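Local coordinates for protein ATP-dependent Clp protease proteolytic subunit (Plasmodium falciparum, PDB 4GM2) that forms the inactive, ClpP-like subunit of the apicoplast-localized caseinolytic protease complex of the malaria parasite, at residues D84-V89 against I163-K168; D90-I95 against C112-S117. All blocks are in the same frame, centred on the assembly; numbering follows the deposited sequence.

In the fold
Both contacts draw on helix 81-94: interaction 1 uses its earlier turns, against the inner part of the long helix 148-170, and interaction 2 its last turns, against the short helix 110-116. In sequence, interaction 2 falls between the two halves of interaction 1. In space the two centres are about 7 Å apart, each about 7 Å from the centre of the chain. They run into each other directly: Ile88 CG2 lies 3.5 Å from Leu114 CD1, and Val89 CG2 lies 3.5 Å from Ser117 OG. Both are apolar, interior contacts, and around both, residues of helix 81-94 also touch a second subunit of the seven-chain assembly.

Interaction 1 of 2, residues D84-V89 against I163-K168; sequences DVISIV and IEIISK
Ile165 meets Ile86 and Val89 through methyl and methylene groups alone. The flat group beside this meeting is the peptide carbonyl of Ile163, two residues before Ile165 on the same helix. Its oxygen takes two bonds from opposite faces of the carbonyl plane. The helical N-H of Ser167 supplies one. The hydroxyl supplies the other, with Ser167 OG 2.7 Å from Ile163 O, lying 37° out of the plane and meeting the C=O at 143°. The hydroxyl is thus turned back onto its own helix.

The contact itself is made by the far end of Ile165. With CG1 beside the backbone N (chi1 -66°) and the rest of the branch extended, its CD1 methyl is carried out to helix 81-94. There it lies 3.9 Å from Ile86 CG1, the two side chains crossing at a slant, and 3.9 Å from Val89 CG1, the valine and isoleucine side chains sliding past each other in opposite directions. The exact position of that valine methyl is doubtful.

In ClpP-type subunits the long helix, here 148-170, belongs to the handle that projects from the globular head. This contact lies near its inner end, where the helix packs on the head; the closest CA atoms, of Ile86 and Ile165, are 8.3 Å apart. Ser117, in the loop after helix 110-116, touches both Val89 and Ile165. Ile86 also packs on Asn128 of a neighbouring subunit, while the adjacent Ser87 OG is hydrogen-bonded to Leu104 O of that subunit.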
loop_
_atom_site.group_PDB
_atom_site.type_symbol
_atom_site.label_atom_id
_atom_site.label_comp_id
_atom_site.label_asym_id
_atom_site.label_seq_id
_atom_site.Cartn_x
_atom_site.Cartn_y
_atom_site.Cartn_z
ATOM N N ASP A 84 -12.126 -28.104 -4.647
ATOM C CA ASP A 84 -12.353 -26.842 -3.947
ATOM C C ASP A 84 -13.835 -26.606 -3.712
ATOM O O ASP A 84 -14.240 -26.242 -2.609
ATOM C CB ASP A 84 -11.759 -25.663 -4.721
ATOM C CG ASP A 84 -10.275 -25.471 -4.464
ATOM O OD1 ASP A 84 -9.706 -26.195 -3.616
ATOM O OD2 ASP A 84 -9.675 -24.584 -5.113
ATOM N N VAL A 85 -14.640 -26.820 -4.753
ATOM C CA VAL A 85 -16.084 -26.651 -4.645
ATOM C C VAL A 85 -16.705 -27.785 -3.820
ATOM O O VAL A 85 -17.653 -27.549 -3.071
ATOM C CB VAL A 85 -16.767 -26.442 -6.022
ATOM C CG1 VAL A 85 -16.898 -27.744 -6.792
ATOM C CG2 VAL A 85 -18.133 -25.805 -5.850
ATOM N N ILE A 86 -16.158 -28.999 -3.939
ATOM C CA ILE A 86 -16.576 -30.121 -3.089
ATOM C C ILE A 86 -16.325 -29.764 -1.627
ATOM O O ILE A 86 -17.146 -30.067 -0.749
ATOM C CB ILE A 86 -15.856 -31.449 -3.439
ATOM C CG1 ILE A 86 -16.356 -32.010 -4.776
ATOM C CG2 ILE A 86 -16.091 -32.495 -2.353
ATOM C CD1 ILE A 86 -15.474 -33.098 -5.362
ATOM N N SER A 87 -15.187 -29.123 -1.375
ATOM C CA SER A 87 -14.864 -28.643 -0.041
ATOM C C SER A 87 -15.839 -27.590 0.455
ATOM O O SER A 87 -16.251 -27.653 1.607
ATOM C CB SER A 87 -13.444 -28.111 0.029
ATOM O OG SER A 87 -12.582 -29.143 0.448
ATOM N N ILE A 88 -16.204 -26.643 -0.410
ATOM C CA ILE A 88 -17.135 -25.570 -0.047
ATOM C C ILE A 88 -18.524 -26.115 0.306
ATOM O O ILE A 88 -19.070 -25.800 1.372
ATOM C CB ILE A 88 -17.239 -24.491 -1.150
ATOM C CG1 ILE A 88 -15.901 -23.764 -1.323
ATOM C CG2 ILE A 88 -18.331 -23.485 -0.817
ATOM C CD1 ILE A 88 -15.744 -23.060 -2.655
ATOM N N VAL A 89 -19.088 -26.935 -0.581
ATOM C CA VAL A 89 -20.411 -27.522 -0.341
ATOM C C VAL A 89 -20.393 -28.426 0.901
ATOM O O VAL A 89 -21.403 -28.566 1.581
ATOM C CB VAL A 89 -21.018 -28.196 -1.606
ATOM C CG1 VAL A 89 -19.972 -28.970 -2.374
ATOM C CG2 VAL A 89 -22.184 -29.111 -1.257
ATOM N N ILE A 163 -20.766 -36.236 -9.231
ATOM C CA ILE A 163 -22.020 -36.842 -9.689
ATOM C C ILE A 163 -22.997 -36.972 -8.518
ATOM O O ILE A 163 -24.191 -36.724 -8.670
ATOM C CB ILE A 163 -21.794 -38.213 -10.368
ATOM C CG1 ILE A 163 -21.032 -38.036 -11.688
ATOM C CG2 ILE A 163 -23.120 -38.918 -10.625
ATOM C CD1 ILE A 163 -20.603 -39.334 -12.347
ATOM N N GLU A 164 -22.466 -37.334 -7.350
ATOM C CA GLU A 164 -23.251 -37.545 -6.134
ATOM C C GLU A 164 -23.913 -36.255 -5.643
ATOM O O GLU A 164 -25.092 -36.250 -5.282
ATOM C CB GLU A 164 -22.351 -38.127 -5.044
ATOM C CG GLU A 164 -23.045 -39.069 -4.078
ATOM C CD GLU A 164 -22.072 -40.015 -3.393
ATOM O OE1 GLU A 164 -22.054 -40.033 -2.144
ATOM O OE2 GLU A 164 -21.325 -40.737 -4.097
ATOM N N ILE A 165 -23.143 -35.169 -5.636
ATOM C CA ILE A 165 -23.630 -33.850 -5.241
ATOM C C ILE A 165 -24.733 -33.353 -6.187
ATOM O O ILE A 165 -25.806 -32.957 -5.734
ATOM C CB ILE A 165 -22.468 -32.832 -5.152
ATOM C CG1 ILE A 165 -21.511 -33.224 -4.017
ATOM C CG2 ILE A 165 -22.985 -31.410 -4.961
ATOM C CD1 ILE A 165 -20.173 -32.512 -4.037
ATOM N N ILE A 166 -24.473 -33.392 -7.495
ATOM C CA ILE A 166 -25.439 -32.916 -8.486
ATOM C C ILE A 166 -26.710 -33.768 -8.480
ATOM O O ILE A 166 -27.821 -33.236 -8.573
ATOM C CB ILE A 166 -24.828 -32.849 -9.901
ATOM C CG1 ILE A 166 -23.644 -31.881 -9.919
ATOM C CG2 ILE A 166 -25.871 -32.406 -10.923
ATOM C CD1 ILE A 166 -22.757 -32.005 -11.139
ATOM N N SER A 167 -26.541 -35.083 -8.355
ATOM C CA SER A 167 -27.675 -36.005 -8.244
ATOM C C SER A 167 -28.567 -35.689 -7.044
ATOM O O SER A 167 -29.794 -35.750 -7.156
ATOM C CB SER A 167 -27.197 -37.452 -8.164
ATOM O OG SER A 167 -26.512 -37.819 -9.344
ATOM N N LYS A 168 -27.947 -35.355 -5.913
ATOM C CA LYS A 168 -28.677 -35.001 -4.698
ATOM C C LYS A 168 -29.393 -33.658 -4.834
ATOM O O LYS A 168 -30.561 -33.540 -4.462
ATOM C CB LYS A 168 -27.745 -34.985 -3.480
ATOM C CG LYS A 168 -28.476 -35.105 -2.146
ATOM C CD LYS A 168 -27.577 -34.821 -0.948
ATOM C CE LYS A 168 -27.515 -33.332 -0.624
ATOM N NZ LYS A 168 -26.698 -33.047 0.589
#

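Interaction 2 of 2, residues D90-I95 against C112-S117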
loop_
_atom_site.group_PDB
_atom_site.type_symbol
_atom_site.label_atom_id
_atom_site.label_comp_id
_atom_site.label_asym_id
_atom_site.label_seq_id
_atom_site.Cartn_x
_atom_site.Cartn_y
_atom_site.Cartn_z
ATOM N N ASP A 90 -19.237 -28.995 1.221
ATOM C CA ASP A 90 -19.082 -29.719 2.478
ATOM C C ASP A 90 -19.203 -28.820 3.704
ATOM O O ASP A 90 -19.821 -29.222 4.691
ATOM C CB ASP A 90 -17.764 -30.492 2.518
ATOM C CG ASP A 90 -17.928 -31.950 2.138
ATOM O OD1 ASP A 90 -19.046 -32.346 1.744
ATOM O OD2 ASP A 90 -16.936 -32.701 2.232
ATOM N N VAL A 91 -18.622 -27.617 3.656
ATOM C CA VAL A 91 -18.718 -26.719 4.813
ATOM C C VAL A 91 -20.117 -26.106 4.896
ATOM O O VAL A 91 -20.639 -25.898 5.998
ATOM C CB VAL A 91 -17.585 -25.654 4.922
ATOM C CG1 VAL A 91 -16.384 -26.022 4.068
ATOM C CG2 VAL A 91 -18.074 -24.256 4.587
ATOM N N ILE A 92 -20.722 -25.853 3.734
ATOM C CA ILE A 92 -22.111 -25.401 3.657
ATOM C C ILE A 92 -23.023 -26.418 4.339
ATOM O O ILE A 92 -23.967 -26.049 5.047
ATOM C CB ILE A 92 -22.551 -25.165 2.192
ATOM C CG1 ILE A 92 -21.897 -23.889 1.637
ATOM C CG2 ILE A 92 -24.070 -25.079 2.083
ATOM C CD1 ILE A 92 -22.066 -23.692 0.146
ATOM N N ASN A 93 -22.720 -27.698 4.138
ATOM C CA ASN A 93 -23.498 -28.777 4.734
ATOM C C ASN A 93 -23.239 -28.983 6.231
ATOM O O ASN A 93 -24.107 -29.487 6.940
ATOM C CB ASN A 93 -23.284 -30.086 3.967
ATOM C CG ASN A 93 -23.956 -30.088 2.600
ATOM O OD1 ASN A 93 -24.814 -29.258 2.308
ATOM N ND2 ASN A 93 -23.567 -31.037 1.759
ATOM N N TYR A 94 -22.053 -28.602 6.709
ATOM C CA TYR A 94 -21.722 -28.748 8.134
ATOM C C TYR A 94 -22.329 -27.637 8.974
ATOM O O TYR A 94 -22.951 -27.922 9.993
ATOM C CB TYR A 94 -20.204 -28.808 8.381
ATOM C CG TYR A 94 -19.807 -28.622 9.842
ATOM O OH TYR A 94 -16.363 -26.074 11.857
ATOM N N ILE A 95 -22.142 -26.386 8.550
ATOM C CA ILE A 95 -22.554 -25.226 9.349
ATOM C C ILE A 95 -24.067 -25.160 9.552
ATOM O O ILE A 95 -24.835 -25.639 8.712
ATOM C CB ILE A 95 -22.027 -23.881 8.784
ATOM C CG1 ILE A 95 -22.595 -23.589 7.393
ATOM C CG2 ILE A 95 -20.505 -23.847 8.795
ATOM C CD1 ILE A 95 -22.425 -22.147 6.963
ATOM N N CYS A 112 -21.870 -23.652 -11.001
ATOM C CA CYS A 112 -23.225 -24.201 -11.103
ATOM C C CYS A 112 -23.496 -25.211 -9.985
ATOM O O CYS A 112 -24.578 -25.210 -9.392
ATOM C CB CYS A 112 -23.450 -24.845 -12.470
ATOM S SG CYS A 112 -25.131 -25.443 -12.758
ATOM N N ILE A 113 -22.512 -26.065 -9.711
ATOM C CA ILE A 113 -22.564 -27.000 -8.586
ATOM C C ILE A 113 -22.784 -26.225 -7.287
ATOM O O ILE A 113 -23.651 -26.570 -6.472
ATOM C CB ILE A 113 -21.257 -27.820 -8.485
ATOM C CG1 ILE A 113 -21.101 -28.728 -9.708
ATOM C CG2 ILE A 113 -21.219 -28.637 -7.199
ATOM C CD1 ILE A 113 -19.692 -29.232 -9.926
ATOM N N LEU A 114 -21.997 -25.168 -7.117
ATOM C CA LEU A 114 -22.086 -24.309 -5.947
ATOM C C LEU A 114 -23.473 -23.695 -5.797
ATOM O O LEU A 114 -24.054 -23.743 -4.715
ATOM C CB LEU A 114 -21.021 -23.215 -6.008
ATOM C CG LEU A 114 -20.786 -22.442 -4.713
ATOM C CD1 LEU A 114 -20.474 -23.400 -3.572
ATOM C CD2 LEU A 114 -19.668 -21.430 -4.903
ATOM N N ALA A 115 -23.999 -23.134 -6.884
ATOM C CA ALA A 115 -25.330 -22.528 -6.880
ATOM C C ALA A 115 -26.438 -23.511 -6.466
ATOM O O ALA A 115 -27.307 -23.174 -5.658
ATOM C CB ALA A 115 -25.634 -21.904 -8.234
ATOM N N SER A 116 -26.393 -24.726 -7.008
ATOM C CA SER A 116 -27.393 -25.751 -6.706
ATOM C C SER A 116 -27.246 -26.322 -5.292
ATOM O O SER A 116 -28.086 -27.108 -4.842
ATOM C CB SER A 116 -27.305 -26.890 -7.722
ATOM O OG SER A 116 -26.041 -27.535 -7.640
ATOM N N SER A 117 -26.177 -25.934 -4.602
ATOM C CA SER A 117 -25.884 -26.487 -3.287
ATOM C C SER A 117 -26.527 -25.684 -2.155
ATOM O O SER A 117 -26.439 -26.069 -0.992
ATOM C CB SER A 117 -24.374 -26.629 -3.088
ATOM O OG SER A 117 -23.839 -27.598 -3.980
#
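Ile92 packs on Leu114 and Ser117 where two helices of successive beta-alpha-beta crossovers meet. Helix 81-94 connects strand 61-67 to the parallel strand 99-103, and helix 110-116 lies on the way from 99-103 to 123-125, as expected for the ClpP head. Coming along helix 81-94, Asp90 and Val91 face a neighbouring subunit, Asp90 OD1 hydrogen-bonded to Asn128 ND2 and Val91 packed on Leu126 of that neighbouring subunit. Ile92 is directed toward helix 110-116 and touches it with both branches. CG1, beside the backbone N at chi1 -73°, carries CD1 to 4.1 Å from Leu114 CD1, the two side chains crossing nearly at right angles. The other branch puts CG2 4.0 Å from Ser117 O, a plain van der Waals approach.

Facing Ile92, the last turn of segment 112-117 carries two serine hydroxyls that double back onto Ile113 O, each also hydrogen-bonded to Asn169 ND2 of helix 148-170. Ser116 OG, at 2.8 Å, and Ser117 OG, at 2.7 Å, both donate to Ile113 O, reaching it from opposite faces of its carbonyl plane.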